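Local coordinates for DNA repair protein RAD2 (Saccharomyces cerevisiae, PDB 4Q0Z), which cuts single-stranded DNA as a magnesium-dependent endonuclease of nucleotide excision repair, making an incision needed to remove UV-damaged, adducted or cross-linked DNA, at residues A[186-191]-A[201-206]; A[52-57]-A[151-156]. All blocks are in the same frame, centred on the assembly; numbering follows the deposited sequence.

Contact 1: A[186-191]-A[201-206]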
loop_
_atom_site.group_PDB
_atom_site.type_symbol
_atom_site.label_atom_id
_atom_site.label_comp_id
_atom_site.label_asym_id
_atom_site.label_seq_id
_atom_site.Cartn_x
_atom_site.Cartn_y
_atom_site.Cartn_z
ATOM N N ASP A 186 -35.244 16.625 11.468
ATOM C CA ASP A 186 -35.428 16.431 10.032
ATOM C C ASP A 186 -34.218 15.792 9.385
ATOM O O ASP A 186 -34.291 15.302 8.265
ATOM C CB ASP A 186 -35.683 17.764 9.344
ATOM C CG ASP A 186 -36.824 18.522 9.972
ATOM O OD1 ASP A 186 -37.957 18.021 9.901
ATOM O OD2 ASP A 186 -36.586 19.602 10.551
ATOM N N GLY A 187 -33.105 15.811 10.105
ATOM C CA GLY A 187 -31.845 15.321 9.602
ATOM C C GLY A 187 -30.871 15.050 10.732
ATOM O O GLY A 187 -31.074 15.465 11.875
ATOM N N ILE A 188 -29.802 14.341 10.408
ATOM C CA ILE A 188 -28.794 14.003 11.397
ATOM C C ILE A 188 -27.441 14.553 10.958
ATOM O O ILE A 188 -26.993 14.290 9.841
ATOM C CB ILE A 188 -28.703 12.473 11.587
ATOM C CG1 ILE A 188 -30.042 11.936 12.109
ATOM C CG2 ILE A 188 -27.534 12.112 12.503
ATOM C CD1 ILE A 188 -30.115 10.418 12.178
ATOM N N ILE A 189 -26.813 15.332 11.837
ATOM C CA ILE A 189 -25.435 15.773 11.669
ATOM C C ILE A 189 -24.452 14.894 12.476
ATOM O O ILE A 189 -24.436 14.915 13.726
ATOM C CB ILE A 189 -25.266 17.262 12.064
ATOM C CG1 ILE A 189 -26.013 18.152 11.067
ATOM C CG2 ILE A 189 -23.789 17.639 12.098
ATOM C CD1 ILE A 189 -26.150 19.591 11.469
ATOM N N THR A 190 -23.649 14.130 11.737
ATOM C CA THR A 190 -22.647 13.231 12.283
ATOM C C THR A 190 -21.650 12.857 11.204
ATOM O O THR A 190 -21.951 12.904 10.004
ATOM C CB THR A 190 -23.248 11.891 12.806
ATOM O OG1 THR A 190 -22.209 11.094 13.381
ATOM C CG2 THR A 190 -23.881 11.089 11.686
ATOM N N ASP A 191 -20.461 12.471 11.645
ATOM C CA ASP A 191 -19.433 11.953 10.756
ATOM C C ASP A 191 -19.200 10.461 11.021
ATOM O O ASP A 191 -18.331 9.847 10.410
ATOM C CB ASP A 191 -18.117 12.720 10.949
ATOM C CG ASP A 191 -18.212 14.206 10.567
ATOM O OD1 ASP A 191 -18.908 14.564 9.607
ATOM O OD2 ASP A 191 -17.561 15.032 11.242
ATOM N N THR A 201 -30.617 7.611 8.735
ATOM C CA THR A 201 -30.615 8.040 7.351
ATOM C C THR A 201 -30.606 9.563 7.364
ATOM O O THR A 201 -30.621 10.155 8.443
ATOM C CB THR A 201 -31.832 7.464 6.578
ATOM O OG1 THR A 201 -31.783 7.902 5.216
ATOM C CG2 THR A 201 -33.189 7.863 7.250
ATOM N N LYS A 202 -30.578 10.185 6.187
ATOM C CA LYS A 202 -30.556 11.642 6.063
ATOM C C LYS A 202 -29.415 12.227 6.899
ATOM O O LYS A 202 -29.611 12.993 7.843
ATOM C CB LYS A 202 -31.895 12.237 6.468
ATOM C CG LYS A 202 -33.038 11.806 5.586
ATOM C CD LYS A 202 -34.336 12.475 6.043
ATOM C CE LYS A 202 -35.380 12.497 4.925
ATOM N NZ LYS A 202 -36.791 12.473 5.433
ATOM N N ILE A 203 -28.216 11.824 6.516
ATOM C CA ILE A 203 -27.018 12.090 7.246
ATOM C C ILE A 203 -26.342 13.238 6.560
ATOM O O ILE A 203 -26.211 13.248 5.333
ATOM C CB ILE A 203 -26.102 10.854 7.207
ATOM C CG1 ILE A 203 -26.839 9.657 7.805
ATOM C CG2 ILE A 203 -24.829 11.104 7.962
ATOM C CD1 ILE A 203 -27.401 9.969 9.180
ATOM N N TYR A 204 -25.936 14.223 7.356
ATOM C CA TYR A 204 -25.188 15.353 6.843
ATOM C C TYR A 204 -23.763 15.284 7.368
ATOM O O TYR A 204 -23.511 15.492 8.554
ATOM C CB TYR A 204 -25.871 16.644 7.245
ATOM C CG TYR A 204 -27.213 16.835 6.588
ATOM C CD1 TYR A 204 -28.366 16.227 7.104
ATOM C CD2 TYR A 204 -27.337 17.627 5.444
ATOM C CE1 TYR A 204 -29.610 16.406 6.495
ATOM C CE2 TYR A 204 -28.564 17.804 4.824
ATOM C CZ TYR A 204 -29.694 17.202 5.360
ATOM O OH TYR A 204 -30.894 17.399 4.741
ATOM N N LYS A 205 -22.839 14.986 6.464
ATOM C CA LYS A 205 -21.467 14.649 6.805
ATOM C C LYS A 205 -20.530 15.801 6.491
ATOM O O LYS A 205 -20.749 16.513 5.520
ATOM C CB LYS A 205 -21.060 13.393 6.025
ATOM C CG LYS A 205 -19.566 13.144 5.906
ATOM C CD LYS A 205 -19.184 11.794 6.458
ATOM C CE LYS A 205 -17.886 11.307 5.839
ATOM N NZ LYS A 205 -16.872 12.369 5.661
ATOM N N ASN A 206 -19.484 15.955 7.304
ATOM C CA ASN A 206 -18.527 17.064 7.200
ATOM C C ASN A 206 -19.137 18.454 7.409
ATOM O O ASN A 206 -18.702 19.427 6.788
ATOM C CB ASN A 206 -17.769 17.046 5.872
ATOM C CG ASN A 206 -17.094 15.715 5.591
ATOM O OD1 ASN A 206 -16.836 14.920 6.490
ATOM N ND2 ASN A 206 -16.793 15.479 4.331
HETATM O O HOH W 1 -32.885 15.692 5.682
HETATM O O HOH W 2 -21.220 16.255 9.709
#

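Contact 2: A[52-57]-A[151-156]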
loop_
_atom_site.group_PDB
_atom_site.type_symbol
_atom_site.label_atom_id
_atom_site.label_comp_id
_atom_site.label_asym_id
_atom_site.label_seq_id
_atom_site.Cartn_x
_atom_site.Cartn_y
_atom_site.Cartn_z
ATOM N N SER A 52 -10.236 24.524 24.929
ATOM C CA SER A 52 -10.525 24.415 23.495
ATOM C C SER A 52 -11.948 23.908 23.249
ATOM O O SER A 52 -12.551 24.210 22.229
ATOM C CB SER A 52 -9.511 23.518 22.774
ATOM O OG SER A 52 -9.533 22.204 23.295
ATOM N N HIS A 53 -12.473 23.136 24.193
ATOM C CA HIS A 53 -13.842 22.670 24.119
ATOM C C HIS A 53 -14.827 23.842 24.074
ATOM O O HIS A 53 -15.802 23.807 23.325
ATOM C CB HIS A 53 -14.165 21.694 25.263
ATOM C CG HIS A 53 -14.064 22.289 26.633
ATOM N ND1 HIS A 53 -12.919 22.899 27.103
ATOM C CD2 HIS A 53 -14.960 22.338 27.649
ATOM C CE1 HIS A 53 -13.120 23.310 28.343
ATOM N NE2 HIS A 53 -14.350 22.979 28.699
ATOM N N ILE A 54 -14.564 24.890 24.844
ATOM C CA ILE A 54 -15.438 26.058 24.813
ATOM C C ILE A 54 -15.291 26.820 23.498
ATOM O O ILE A 54 -16.277 27.153 22.844
ATOM C CB ILE A 54 -15.219 26.950 26.040
ATOM C CG1 ILE A 54 -15.790 26.241 27.264
ATOM C CG2 ILE A 54 -15.892 28.319 25.866
ATOM C CD1 ILE A 54 -15.192 26.699 28.546
ATOM N N THR A 55 -14.056 27.062 23.097
ATOM C CA THR A 55 -13.765 27.674 21.807
ATOM C C THR A 55 -14.340 26.858 20.638
ATOM O O THR A 55 -14.903 27.402 19.689
ATOM C CB THR A 55 -12.245 27.768 21.615
ATOM O OG1 THR A 55 -11.706 28.642 22.607
ATOM C CG2 THR A 55 -11.910 28.327 20.253
ATOM N N GLY A 56 -14.183 25.543 20.707
ATOM C CA GLY A 56 -14.656 24.672 19.652
ATOM C C GLY A 56 -16.169 24.615 19.549
ATOM O O GLY A 56 -16.734 24.866 18.490
ATOM N N PHE A 57 -16.828 24.302 20.658
ATOM C CA PHE A 57 -18.284 24.341 20.687
ATOM C C PHE A 57 -18.825 25.693 20.243
ATOM O O PHE A 57 -19.784 25.765 19.464
ATOM C CB PHE A 57 -18.822 23.940 22.054
ATOM C CG PHE A 57 -19.035 22.464 22.204
ATOM C CD1 PHE A 57 -17.962 21.612 22.410
ATOM C CD2 PHE A 57 -20.304 21.924 22.127
ATOM C CE1 PHE A 57 -18.150 20.256 22.542
ATOM C CE2 PHE A 57 -20.499 20.563 22.258
ATOM C CZ PHE A 57 -19.419 19.728 22.473
ATOM N N ILE A 151 -17.770 18.615 30.075
ATOM C CA ILE A 151 -19.116 18.323 29.614
ATOM C C ILE A 151 -20.108 19.374 30.135
ATOM O O ILE A 151 -20.843 19.981 29.338
ATOM C CB ILE A 151 -19.530 16.893 29.995
ATOM C CG1 ILE A 151 -18.628 15.888 29.250
ATOM C CG2 ILE A 151 -20.992 16.655 29.670
ATOM C CD1 ILE A 151 -18.647 14.436 29.781
ATOM N N LYS A 152 -20.081 19.620 31.450
ATOM C CA LYS A 152 -20.979 20.589 32.100
ATOM C C LYS A 152 -20.833 21.977 31.516
ATOM O O LYS A 152 -21.805 22.711 31.366
ATOM C CB LYS A 152 -20.709 20.674 33.609
ATOM C CG LYS A 152 -21.349 19.561 34.414
ATOM C CD LYS A 152 -20.848 19.550 35.851
ATOM C CE LYS A 152 -21.307 18.282 36.555
ATOM N NZ LYS A 152 -20.672 18.105 37.886
ATOM N N GLU A 153 -19.604 22.327 31.184
ATOM C CA GLU A 153 -19.335 23.620 30.609
ATOM C C GLU A 153 -19.943 23.768 29.220
ATOM O O GLU A 153 -20.587 24.777 28.936
ATOM C CB GLU A 153 -17.833 23.891 30.617
ATOM C CG GLU A 153 -17.305 24.131 32.052
ATOM C CD GLU A 153 -15.784 24.124 32.163
ATOM O OE1 GLU A 153 -15.257 24.710 33.132
ATOM O OE2 GLU A 153 -15.116 23.530 31.289
ATOM N N VAL A 154 -19.787 22.766 28.357
ATOM C CA VAL A 154 -20.296 22.951 27.009
ATOM C C VAL A 154 -21.814 22.862 27.011
ATOM O O VAL A 154 -22.473 23.500 26.204
ATOM C CB VAL A 154 -19.636 22.023 25.976
ATOM C CG1 VAL A 154 -18.136 22.122 26.102
ATOM C CG2 VAL A 154 -20.094 20.587 26.153
ATOM N N GLN A 155 -22.362 22.109 27.958
ATOM C CA GLN A 155 -23.805 22.082 28.150
ATOM C C GLN A 155 -24.370 23.419 28.670
ATOM O O GLN A 155 -25.427 23.856 28.231
ATOM C CB GLN A 155 -24.209 20.885 29.017
ATOM C CG GLN A 155 -23.949 19.596 28.259
ATOM C CD GLN A 155 -24.235 18.323 29.023
ATOM O OE1 GLN A 155 -24.467 18.337 30.229
ATOM N NE2 GLN A 155 -24.211 17.193 28.306
ATOM N N GLU A 156 -23.650 24.092 29.563
ATOM C CA GLU A 156 -24.100 25.397 30.036
ATOM C C GLU A 156 -24.058 26.369 28.860
ATOM O O GLU A 156 -24.918 27.256 28.721
ATOM C CB GLU A 156 -23.244 25.889 31.216
ATOM C CG GLU A 156 -23.515 27.330 31.676
ATOM C CD GLU A 156 -24.868 27.506 32.354
ATOM O OE1 GLU A 156 -25.398 26.529 32.925
ATOM O OE2 GLU A 156 -25.408 28.630 32.308
#

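Contact 1: A[186-191]-A[201-206]
Lys202 O accepts the amide of Ile188 at 2.9 Å, with an N-H...O angle of 165°, and the lysine's extended chain runs on so that CD lies 3.6 Å from Asp186 O. Lys202 and Ile203 together face Tyr217 in a G1 beta bulge. Ile203 lies alongside Ile188, both pointing the same way; its CG1 is anti to the carbonyl carbon, and chi2 of -53° turns CD1 to within 3.7 Å of Ile188 CB, while CG2 meets the Thr190 methyl. Tyr204 N bonds Ile188 O at 2.7 Å; with the Ile188 N to Lys202 O bond it brackets Ile203 and sets the parallel register Ile188-Ile203, Ile189-Tyr204. The Tyr204 ring turns its edge to Ile188 O, and CE1 stands 4.0 Å from Gly187 CA, where a side chain would collide with the ring. A water joins Tyr204 OH to Asp186 O. Thr190 N makes a weak 3.5 Å bond to Tyr204 O. Lys205 NZ bonds Asn206 OD1 and forms a salt bridge with a DNA phosphate. Asn206 N ends the segment on Asp191 OD1, 2.8 Å away. With an alanine here instead of Asp191, the Asn206 amide would probably lose its acceptor, and the water between Asp191 OD1 and Tyr204 O one of its two anchors. The 30° strand angle and intervening helix 194-197 define a beta-alpha-beta unit of the PIN-like nuclease fold, whose Thr190 hydroxyl bonds Asp29, a probable magnesium ligand.

Contact 2: A[52-57]-A[151-156]
A helix-helix interface between the N-domain and the I-domain is built here from one His-carboxylate hydrogen bond and one CH-pi contact. The segment axes approach to 9.6 Å and run 29° apart in the same general direction. His53 NE2 donates to Glu153 OE2 at 2.8 Å, and the N-H...O angle of 167° makes the bond nearly straight. The imidazole edge meets OE2, which lies almost in the ring plane, and the carboxylate is turned only modestly from that plane. Glu153 reaches across because its chain stays extended beyond CG (chi2 168°). Val154 fits between the two rings: CG1 touches the imidazole edge, 3.5 Å from His53 CD2, and also packs 3.7 Å from Phe57 CD1. Its CB sits over the Phe57 face, 3.8 Å from the ring centroid and close to the ring normal, with CG2 lying toward Phe57 CZ. Ile54 CD1 comes to 4.2 Å from Glu153 OE2, bringing an apolar tip near the carboxylate. Helix 33-40 contributes Ile34, which touches both His53 and Phe57. From strand 70-75 come Phe73 against Phe57 and Phe75 against Val154, while Gln346 of helix 336-347 meets Ile54 and Glu153.

In the fold
Both contacts are largely buried, but contact 1 lies about 10 Å from the chain centre and contact 2 about 20 Å, with their centres 21 Å apart and no touch. Contact 1 stays within the I-domain and pairs neighbouring strands of the central sheet, so backbone hydrogen bonds set its register, and it buries 462 Å². Contact 2 joins helices of the N-domain and I-domain through side chains alone, burying 252 Å². The same sheet links them: strand 25-29 pairs with 187-189 on one edge and 70-75 on the other, and 70-75 supplies Phe73 and Phe75, which pack against Phe57 and Val154. Contact 1 reaches bound DNA, whose nearest atom to contact 2 is about 8 Å away.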